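Local coordinates for fructokinase (Vibrio cholerae serotype O1, PDB 5EYN), which catalyses the ATP-dependent phosphorylation of fructose as a sugar kinase of the PfkB (ribokinase-like) family, at residues G167-P173 against L196-F202; M18-W22 against L273-V278; L186-M191 against Q208-G212. One frame throughout, in Å; residues are numbered along the deposited sequence.

In the fold
From the N terminus, residues 18-22 lead into strand 21-24 of the large sheet, and interaction 2 joins them to the end of helix 264-278, closing a loop of 250 residues. Interactions 1 and 3 both lie inside that loop. Interaction 1 pairs neighbouring strands 168-172 and 199-203; interaction 3 packs helix 186-194, which links those strands, against helix 204-211, which follows the second. Their segments alternate along the chain, so the two contacts cross, and they touch where Phe202 and Pro173 meet Leu210. Interaction 1 also touches interaction 2, with Ser170 against Leu273, whereas interactions 2 and 3 stay about 16 Å apart at their nearest atoms.

Interaction 1. Residues G167-P173 against L196-F202; sequences GYVSFDP and LADVVKF
A classic beta-alpha-beta unit of the ribokinase-like fold brings Gly167-Pro173 beside Leu196-Phe202: strands 168-172 and 199-203 are neighbours in the central sheet and helix 186-194 connects them. The short strand axes run nearly parallel and approach to 4.7 Å. The backbone ladder runs from Val199 N to Val169 O, from Phe171 N to Val199 O (2.9 Å) and from Lys201 N to Phe171 O (3.0 Å). Val169 O is gripped twice, because Asp198 N also reaches it at 2.8 Å, though with a more bent N-H geometry of 134°.

Before the second strand begins, a side chain replaces the backbone as acceptor. Asp198 OD2 takes the N-H of Val169 at 2.8 Å, using its anti lone pair. Asp198 CG lies anti to its own carbonyl carbon (chi1 -65°), which turns the carboxylate back alongside Val169. OD2 also lies near the edge of the Tyr168 ring, whose plane is 82° from that of the carboxylate, and accepts from a water that also donates to Gly167 O.

Apolar groups fill one side of this strand pair: Ala197 CB meets Phe171 CB at 3.9 Å, while the Phe171 ring continues onto Val190 and Val194 of the connecting helix. From the other side, Ser170 OG hydrogen-bonds to His140 on the adjoining strand.

Lys201, which binds a second ADP in a crystal structure of this protein, though none occupies that site in this chain, lies near the calcium and ADP that are present. Asp172 and Lys201 extend side by side and form a salt bridge, long and weak as a hydrogen bond, of 3.5 Å from OD2 to NZ. A water donates to Asp172 OD1 and accepts from the ammonium group of Lys201, 2.8 Å from NZ.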
loop_
_atom_site.group_PDB
_atom_site.type_symbol
_atom_site.label_atom_id
_atom_site.label_comp_id
_atom_site.label_asym_id
_atom_site.label_seq_id
_atom_site.Cartn_x
_atom_site.Cartn_y
_atom_site.Cartn_z
ATOM N N GLY A 167 -31.524 -12.085 14.423
ATOM C CA GLY A 167 -31.021 -12.035 13.069
ATOM C C GLY A 167 -30.269 -13.307 12.730
ATOM O O GLY A 167 -30.230 -14.258 13.515
ATOM N N TYR A 168 -29.656 -13.315 11.557
ATOM C CA TYR A 168 -28.984 -14.493 11.039
ATOM C C TYR A 168 -27.562 -14.121 10.683
ATOM O O TYR A 168 -27.283 -12.988 10.288
ATOM C CB TYR A 168 -29.705 -15.013 9.799
ATOM C CG TYR A 168 -31.158 -15.292 10.044
ATOM C CD1 TYR A 168 -31.540 -16.326 10.872
ATOM C CD2 TYR A 168 -32.143 -14.535 9.442
ATOM C CE1 TYR A 168 -32.870 -16.597 11.118
ATOM C CE2 TYR A 168 -33.478 -14.784 9.691
ATOM C CZ TYR A 168 -33.836 -15.826 10.528
ATOM O OH TYR A 168 -35.171 -16.092 10.772
ATOM N N VAL A 169 -26.668 -15.093 10.803
ATOM C CA VAL A 169 -25.248 -14.864 10.615
ATOM C C VAL A 169 -24.695 -15.752 9.520
ATOM O O VAL A 169 -24.863 -16.968 9.536
ATOM C CB VAL A 169 -24.479 -15.137 11.925
ATOM C CG1 VAL A 169 -22.983 -14.977 11.697
ATOM C CG2 VAL A 169 -24.971 -14.217 13.022
ATOM N N SER A 170 -24.045 -15.109 8.558
ATOM C CA SER A 170 -23.348 -15.777 7.479
ATOM C C SER A 170 -21.849 -15.559 7.660
ATOM O O SER A 170 -21.414 -14.461 7.985
ATOM C CB SER A 170 -23.826 -15.179 6.154
ATOM O OG SER A 170 -23.078 -15.605 5.028
ATOM N N PHE A 171 -21.066 -16.603 7.437
ATOM C CA PHE A 171 -19.623 -16.539 7.581
ATOM C C PHE A 171 -18.958 -17.228 6.401
ATOM O O PHE A 171 -19.333 -18.343 6.028
ATOM C CB PHE A 171 -19.223 -17.206 8.908
ATOM C CG PHE A 171 -17.746 -17.159 9.218
ATOM C CD1 PHE A 171 -17.063 -15.964 9.234
ATOM C CD2 PHE A 171 -17.050 -18.317 9.516
ATOM C CE1 PHE A 171 -15.721 -15.920 9.512
ATOM C CE2 PHE A 171 -15.715 -18.272 9.820
ATOM C CZ PHE A 171 -15.048 -17.075 9.797
ATOM N N ASP A 172 -18.001 -16.535 5.795
ATOM C CA ASP A 172 -17.172 -17.087 4.728
ATOM C C ASP A 172 -15.743 -16.884 5.197
ATOM O O ASP A 172 -15.252 -15.767 5.189
ATOM C CB ASP A 172 -17.425 -16.328 3.420
ATOM C CG ASP A 172 -16.512 -16.734 2.291
ATOM O OD1 ASP A 172 -15.607 -17.554 2.495
ATOM O OD2 ASP A 172 -16.709 -16.179 1.195
ATOM N N PRO A 173 -15.096 -17.956 5.667
ATOM C CA PRO A 173 -13.741 -17.760 6.193
ATOM C C PRO A 173 -12.861 -16.911 5.261
ATOM O O PRO A 173 -12.229 -15.974 5.729
ATOM C CB PRO A 173 -13.250 -19.191 6.388
ATOM C CG PRO A 173 -14.509 -19.931 6.808
ATOM C CD PRO A 173 -15.621 -19.301 5.975
ATOM N N LEU A 196 -20.789 -20.136 15.291
ATOM C CA LEU A 196 -21.812 -19.132 15.581
ATOM C C LEU A 196 -22.750 -18.897 14.391
ATOM O O LEU A 196 -23.789 -18.252 14.526
ATOM C CB LEU A 196 -21.149 -17.805 15.934
ATOM C CG LEU A 196 -20.339 -17.829 17.227
ATOM C CD1 LEU A 196 -19.485 -16.587 17.362
ATOM C CD2 LEU A 196 -21.251 -17.969 18.448
ATOM N N ALA A 197 -22.404 -19.418 13.221
ATOM C CA ALA A 197 -23.057 -19.008 11.994
ATOM C C ALA A 197 -24.259 -19.883 11.645
ATOM O O ALA A 197 -24.300 -21.074 11.949
ATOM C CB ALA A 197 -22.040 -19.016 10.865
ATOM N N ASP A 198 -25.243 -19.265 11.001
ATOM C CA ASP A 198 -26.337 -19.984 10.368
ATOM C C ASP A 198 -25.960 -20.550 9.010
ATOM O O ASP A 198 -26.433 -21.619 8.624
ATOM C CB ASP A 198 -27.520 -19.039 10.205
ATOM C CG ASP A 198 -28.073 -18.592 11.522
ATOM O OD1 ASP A 198 -28.808 -19.402 12.135
ATOM O OD2 ASP A 198 -27.788 -17.451 11.940
ATOM N N VAL A 199 -25.122 -19.806 8.292
ATOM C CA VAL A 199 -24.663 -20.191 6.967
ATOM C C VAL A 199 -23.152 -20.064 6.928
ATOM O O VAL A 199 -22.614 -19.031 7.339
ATOM C CB VAL A 199 -25.251 -19.247 5.903
ATOM C CG1 VAL A 199 -24.742 -19.585 4.500
ATOM C CG2 VAL A 199 -26.765 -19.291 5.912
ATOM N N VAL A 200 -22.464 -21.100 6.454
ATOM C CA VAL A 200 -21.024 -21.013 6.282
ATOM C C VAL A 200 -20.707 -21.470 4.865
ATOM O O VAL A 200 -21.205 -22.508 4.416
ATOM C CB VAL A 200 -20.261 -21.885 7.296
ATOM C CG1 VAL A 200 -18.760 -21.718 7.110
ATOM C CG2 VAL A 200 -20.682 -21.543 8.705
ATOM N N LYS A 201 -19.894 -20.677 4.176
ATOM C CA LYS A 201 -19.419 -20.990 2.834
ATOM C C LYS A 201 -17.914 -21.177 2.909
ATOM O O LYS A 201 -17.208 -20.316 3.439
ATOM C CB LYS A 201 -19.779 -19.865 1.868
ATOM C CG LYS A 201 -19.313 -20.095 0.423
ATOM C CD LYS A 201 -17.843 -19.695 0.213
ATOM C CE LYS A 201 -17.487 -19.349 -1.204
ATOM N NZ LYS A 201 -16.211 -18.610 -1.269
ATOM N N PHE A 202 -17.460 -22.318 2.401
ATOM C CA PHE A 202 -16.047 -22.648 2.307
ATOM C C PHE A 202 -15.725 -22.887 0.849
ATOM O O PHE A 202 -16.553 -23.424 0.132
ATOM C CB PHE A 202 -15.723 -23.989 2.980
ATOM C CG PHE A 202 -16.063 -24.100 4.444
ATOM C CD1 PHE A 202 -15.145 -23.733 5.410
ATOM C CD2 PHE A 202 -17.245 -24.681 4.839
ATOM C CE1 PHE A 202 -15.422 -23.900 6.753
ATOM C CE2 PHE A 202 -17.525 -24.861 6.187
ATOM C CZ PHE A 202 -16.614 -24.459 7.141
HETATM O O HOH W 1 -28.550 -16.330 14.295
HETATM O O HOH W 2 -15.248 -15.817 -1.087
HETATM O O HOH W 3 -14.062 -18.345 0.443
#

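Interaction 2. Residues M18-W22 against L273-V278; sequences MSRVW and LYRLSV
The chain of Met18-Trp22 passes helix 264-278 at Ser277, where Ser19 N donates to Ser277 O across 3.1 Å, with a fairly straight N-H (159°) but from above the carbonyl plane, 44° out of it. Two waters lie between the segments. One donates to both Ser19 O and Ser277 OG; the other accepts from Ser19 OG, and its very short approach to Ser277 O is doubtful.

Ser277 OG is held within its own helix as well. With chi1 at 77° it sits between the backbone N and the carbonyl carbon, and it donates to Tyr274 O at 2.7 Å, approaching from the same face of that carbonyl as Val278 N. Ser277 CB meets the CG2 branch of Val21 at 3.6 Å.

In the ribokinase-like alpha/beta fold, helices cover the central sheet, and this contact sets helix 264-278 against the start of strand 21-24. Val21 CG1 reaches Leu273 CD1 at 4.4 Å, and Ile54 of helix 46-56 touches both side chains. Toward the chain start, Met18 and Val278 lie alongside each other, pointing the same way. Met18 CG stands 3.9 Å from Val278 CG1, and Met18 SD also approaches the Tyr274 ring obliquely, nearest CE1.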
loop_
_atom_site.group_PDB
_atom_site.type_symbol
_atom_site.label_atom_id
_atom_site.label_comp_id
_atom_site.label_asym_id
_atom_site.label_seq_id
_atom_site.Cartn_x
_atom_site.Cartn_y
_atom_site.Cartn_z
ATOM N N MET A 18 -38.137 -7.428 2.159
ATOM C CA MET A 18 -36.727 -7.538 1.824
ATOM C C MET A 18 -35.862 -7.213 3.032
ATOM O O MET A 18 -35.789 -6.070 3.492
ATOM C CB MET A 18 -36.379 -6.603 0.673
ATOM C CG MET A 18 -34.939 -6.713 0.239
ATOM S SD MET A 18 -34.723 -6.230 -1.478
ATOM C CE MET A 18 -35.230 -4.511 -1.407
ATOM N N SER A 19 -35.190 -8.230 3.545
ATOM C CA SER A 19 -34.452 -8.068 4.779
ATOM C C SER A 19 -33.097 -7.403 4.493
ATOM O O SER A 19 -32.468 -7.654 3.466
ATOM C CB SER A 19 -34.283 -9.425 5.453
ATOM O OG SER A 19 -35.559 -10.019 5.668
ATOM N N ARG A 20 -32.680 -6.525 5.392
ATOM C CA ARG A 20 -31.378 -5.879 5.278
ATOM C C ARG A 20 -30.274 -6.882 5.542
ATOM O O ARG A 20 -30.361 -7.675 6.479
ATOM C CB ARG A 20 -31.266 -4.750 6.296
ATOM C CG ARG A 20 -29.927 -4.050 6.275
ATOM C CD ARG A 20 -29.891 -2.898 7.266
ATOM N NE ARG A 20 -30.704 -1.772 6.823
ATOM C CZ ARG A 20 -31.864 -1.394 7.356
ATOM N NH1 ARG A 20 -32.393 -2.042 8.383
ATOM N NH2 ARG A 20 -32.508 -0.350 6.856
ATOM N N VAL A 21 -29.250 -6.846 4.697
ATOM C CA VAL A 21 -28.026 -7.602 4.921
ATOM C C VAL A 21 -26.928 -6.627 5.307
ATOM O O VAL A 21 -26.589 -5.727 4.534
ATOM C CB VAL A 21 -27.605 -8.395 3.683
ATOM C CG1 VAL A 21 -26.358 -9.226 3.973
ATOM C CG2 VAL A 21 -28.751 -9.271 3.182
ATOM N N TRP A 22 -26.375 -6.814 6.506
ATOM C CA TRP A 22 -25.233 -6.052 6.993
ATOM C C TRP A 22 -23.961 -6.783 6.629
ATOM O O TRP A 22 -23.857 -7.990 6.824
ATOM C CB TRP A 22 -25.288 -5.928 8.519
ATOM C CG TRP A 22 -26.320 -4.987 9.056
ATOM C CD1 TRP A 22 -27.525 -5.325 9.605
ATOM C CD2 TRP A 22 -26.243 -3.555 9.116
ATOM N NE1 TRP A 22 -28.189 -4.204 10.001
ATOM C CE2 TRP A 22 -27.434 -3.102 9.711
ATOM C CE3 TRP A 22 -25.290 -2.613 8.714
ATOM C CZ2 TRP A 22 -27.693 -1.751 9.920
ATOM C CZ3 TRP A 22 -25.551 -1.279 8.920
ATOM C CH2 TRP A 22 -26.736 -0.859 9.518
ATOM N N LEU A 273 -26.928 -14.754 -0.518
ATOM C CA LEU A 273 -27.534 -13.972 0.558
ATOM C C LEU A 273 -28.623 -13.053 0.049
ATOM O O LEU A 273 -29.599 -12.832 0.739
ATOM C CB LEU A 273 -26.503 -13.152 1.350
ATOM C CG LEU A 273 -25.431 -13.954 2.067
ATOM C CD1 LEU A 273 -24.511 -13.022 2.848
ATOM C CD2 LEU A 273 -26.052 -14.982 3.012
ATOM N N TYR A 274 -28.487 -12.537 -1.172
ATOM C CA TYR A 274 -29.579 -11.764 -1.741
ATOM C C TYR A 274 -30.848 -12.625 -1.722
ATOM O O TYR A 274 -31.894 -12.197 -1.232
ATOM C CB TYR A 274 -29.285 -11.293 -3.167
ATOM C CG TYR A 274 -30.546 -10.759 -3.810
ATOM C CD1 TYR A 274 -31.120 -9.574 -3.361
ATOM C CD2 TYR A 274 -31.211 -11.478 -4.787
ATOM C CE1 TYR A 274 -32.307 -9.099 -3.898
ATOM C CE2 TYR A 274 -32.387 -11.005 -5.325
ATOM C CZ TYR A 274 -32.927 -9.819 -4.868
ATOM O OH TYR A 274 -34.101 -9.332 -5.394
ATOM N N ARG A 275 -30.767 -13.837 -2.269
ATOM C CA ARG A 275 -31.957 -14.678 -2.345
ATOM C C ARG A 275 -32.460 -15.133 -0.959
ATOM O O ARG A 275 -33.665 -15.177 -0.718
ATOM C CB ARG A 275 -31.722 -15.860 -3.289
ATOM C CG ARG A 275 -31.611 -15.448 -4.757
ATOM C CD ARG A 275 -32.900 -14.864 -5.304
ATOM N NE ARG A 275 -33.838 -15.904 -5.707
ATOM C CZ ARG A 275 -35.074 -15.677 -6.132
ATOM N NH1 ARG A 275 -35.558 -14.442 -6.176
ATOM N NH2 ARG A 275 -35.835 -16.692 -6.497
ATOM N N LEU A 276 -31.558 -15.432 -0.030
ATOM C CA LEU A 276 -32.009 -15.789 1.309
ATOM C C LEU A 276 -32.671 -14.587 1.973
ATOM O O LEU A 276 -33.671 -14.738 2.677
ATOM C CB LEU A 276 -30.861 -16.317 2.179
ATOM C CG LEU A 276 -30.144 -17.577 1.675
ATOM C CD1 LEU A 276 -29.142 -18.032 2.718
ATOM C CD2 LEU A 276 -31.109 -18.705 1.317
ATOM N N SER A 277 -32.151 -13.390 1.706
ATOM C CA SER A 277 -32.645 -12.184 2.372
ATOM C C SER A 277 -34.072 -11.812 1.948
ATOM O O SER A 277 -34.811 -11.207 2.717
ATOM C CB SER A 277 -31.696 -10.998 2.135
ATOM O OG SER A 277 -31.842 -10.428 0.843
ATOM N N VAL A 278 -34.464 -12.178 0.734
ATOM C CA VAL A 278 -35.797 -11.819 0.242
ATOM C C VAL A 278 -36.800 -12.961 0.414
ATOM O O VAL A 278 -37.981 -12.811 0.083
ATOM C CB VAL A 278 -35.774 -11.391 -1.248
ATOM C CG1 VAL A 278 -34.877 -10.182 -1.455
ATOM C CG2 VAL A 278 -35.342 -12.540 -2.143
HETATM O O HOH W 4 -32.009 -7.589 0.733
HETATM O O HOH W 5 -36.698 -12.005 4.207
#

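Interaction 3. Residues L186-M191 against Q208-G212; sequences LQATVM and QFLTG
Gln187 NE2 donates to Leu210 O at 3.0 Å, the polar bond between two helices that pack together beside the sheet of this ribokinase-like fold. Helix 186-194 is the connection of a beta-alpha-beta unit, and helix 204-211 follows directly on that unit's second strand. The N-H is fairly straight, at 160°, and the carbonyl oxygen lies close to the plane of the Gln187 amide. From the acceptor's side the approach is less usual: NE2 stands above the carbonyl plane, 59° out of it, and therefore does not use a lone-pair direction. Gln187 spans the gap with CG anti to the backbone N (chi1 -174°) and the chain extended beyond it, and this straight chain carries NE2 across to Leu210 O.

The last turn of helix 204-211 closes in a Schellman motif. Gly212, with positive phi, is its C-prime residue; Thr213 N returns to Gln208 O, and Gly212 N makes a weak bond to Phe209 O. The glutamine thus binds a carbonyl of the final turn, where the chain leaves the helical conformation at Gly212.

Leu210 also carries most of the apolar contact. Val190 CG1 faces both of its methyls, 3.7 Å from each of Leu210 CD1 and CD2, and the two side chains cross at about a right angle. Leu210 CD2 also meets Leu186 CD2 at 4.1 Å. On the other flank, Met191 folds back at chi2 and chi3, bringing its sulfur 3.9 Å from Leu210 CB. Leu210 reaches further to Pro173 and Phe202, which tie the helix pair to the strands. Leu186 CD2 comes to the edge of the Phe209 ring, near its plane, 4.2 Å from CE2.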
loop_
_atom_site.group_PDB
_atom_site.type_symbol
_atom_site.label_atom_id
_atom_site.label_comp_id
_atom_site.label_asym_id
_atom_site.label_seq_id
_atom_site.Cartn_x
_atom_site.Cartn_y
_atom_site.Cartn_z
ATOM N N LEU A 186 -5.287 -18.517 13.848
ATOM C CA LEU A 186 -6.276 -18.516 12.780
ATOM C C LEU A 186 -7.255 -19.677 12.890
ATOM O O LEU A 186 -8.469 -19.478 12.846
ATOM C CB LEU A 186 -5.569 -18.552 11.427
ATOM C CG LEU A 186 -6.448 -18.457 10.174
ATOM C CD1 LEU A 186 -5.670 -17.890 8.980
ATOM C CD2 LEU A 186 -6.992 -19.823 9.804
ATOM N N GLN A 187 -6.755 -20.898 12.999
ATOM C CA GLN A 187 -7.650 -22.043 12.919
ATOM C C GLN A 187 -8.713 -21.995 14.003
ATOM O O GLN A 187 -9.898 -22.108 13.724
ATOM C CB GLN A 187 -6.887 -23.357 13.004
ATOM C CG GLN A 187 -7.772 -24.584 12.777
ATOM C CD GLN A 187 -7.015 -25.880 12.933
ATOM O OE1 GLN A 187 -6.113 -25.984 13.758
ATOM N NE2 GLN A 187 -7.377 -26.877 12.139
ATOM N N ALA A 188 -8.291 -21.811 15.243
ATOM C CA ALA A 188 -9.229 -21.815 16.354
ATOM C C ALA A 188 -10.193 -20.638 16.296
ATOM O O ALA A 188 -11.366 -20.758 16.635
ATOM C CB ALA A 188 -8.480 -21.801 17.663
ATOM N N THR A 189 -9.691 -19.475 15.917
ATOM C CA THR A 189 -10.534 -18.280 15.885
ATOM C C THR A 189 -11.600 -18.405 14.793
ATOM O O THR A 189 -12.779 -18.123 15.003
ATOM C CB THR A 189 -9.687 -17.027 15.653
ATOM O OG1 THR A 189 -8.719 -16.892 16.698
ATOM C CG2 THR A 189 -10.538 -15.790 15.621
ATOM N N VAL A 190 -11.190 -18.874 13.626
ATOM C CA VAL A 190 -12.126 -19.079 12.530
ATOM C C VAL A 190 -13.158 -20.139 12.910
ATOM O O VAL A 190 -14.354 -19.951 12.667
ATOM C CB VAL A 190 -11.365 -19.463 11.246
ATOM C CG1 VAL A 190 -12.314 -19.996 10.187
ATOM C CG2 VAL A 190 -10.573 -18.261 10.733
ATOM N N MET A 191 -12.733 -21.232 13.542
ATOM C CA MET A 191 -13.703 -22.262 13.878
ATOM C C MET A 191 -14.678 -21.799 14.955
ATOM O O MET A 191 -15.818 -22.255 14.982
ATOM C CB MET A 191 -13.010 -23.566 14.266
ATOM C CG MET A 191 -12.279 -24.198 13.089
ATOM S SD MET A 191 -13.266 -24.386 11.588
ATOM C CE MET A 191 -14.353 -25.710 12.077
ATOM N N GLN A 208 -10.978 -28.126 3.882
ATOM C CA GLN A 208 -9.969 -29.127 4.212
ATOM C C GLN A 208 -8.887 -28.567 5.126
ATOM O O GLN A 208 -8.465 -29.228 6.065
ATOM C CB GLN A 208 -9.363 -29.730 2.941
ATOM C CG GLN A 208 -10.373 -30.579 2.200
ATOM C CD GLN A 208 -9.819 -31.283 0.981
ATOM O OE1 GLN A 208 -8.604 -31.450 0.825
ATOM N NE2 GLN A 208 -10.718 -31.713 0.107
ATOM N N PHE A 209 -8.454 -27.344 4.858
ATOM C CA PHE A 209 -7.428 -26.707 5.677
ATOM C C PHE A 209 -7.919 -26.536 7.109
ATOM O O PHE A 209 -7.220 -26.855 8.056
ATOM C CB PHE A 209 -7.056 -25.345 5.092
ATOM C CG PHE A 209 -6.032 -24.607 5.894
ATOM C CD1 PHE A 209 -4.681 -24.870 5.727
ATOM C CD2 PHE A 209 -6.413 -23.653 6.819
ATOM C CE1 PHE A 209 -3.739 -24.197 6.460
ATOM C CE2 PHE A 209 -5.461 -22.968 7.555
ATOM C CZ PHE A 209 -4.129 -23.244 7.377
ATOM N N LEU A 210 -9.135 -26.039 7.265
ATOM C CA LEU A 210 -9.636 -25.711 8.596
ATOM C C LEU A 210 -9.953 -26.937 9.428
ATOM O O LEU A 210 -9.966 -26.859 10.648
ATOM C CB LEU A 210 -10.877 -24.835 8.484
ATOM C CG LEU A 210 -10.590 -23.405 8.045
ATOM C CD1 LEU A 210 -11.876 -22.707 7.634
ATOM C CD2 LEU A 210 -9.875 -22.607 9.140
ATOM N N THR A 211 -10.214 -28.056 8.767
ATOM C CA THR A 211 -10.522 -29.304 9.451
ATOM C C THR A 211 -9.358 -30.296 9.437
ATOM O O THR A 211 -9.437 -31.343 10.072
ATOM C CB THR A 211 -11.750 -29.986 8.829
ATOM O OG1 THR A 211 -11.506 -30.235 7.439
ATOM C CG2 THR A 211 -12.985 -29.119 9.016
ATOM N N GLY A 212 -8.284 -29.982 8.717
ATOM C CA GLY A 212 -7.135 -30.872 8.651
ATOM C C GLY A 212 -7.433 -32.180 7.940
ATOM O O GLY A 212 -6.883 -33.231 8.280
#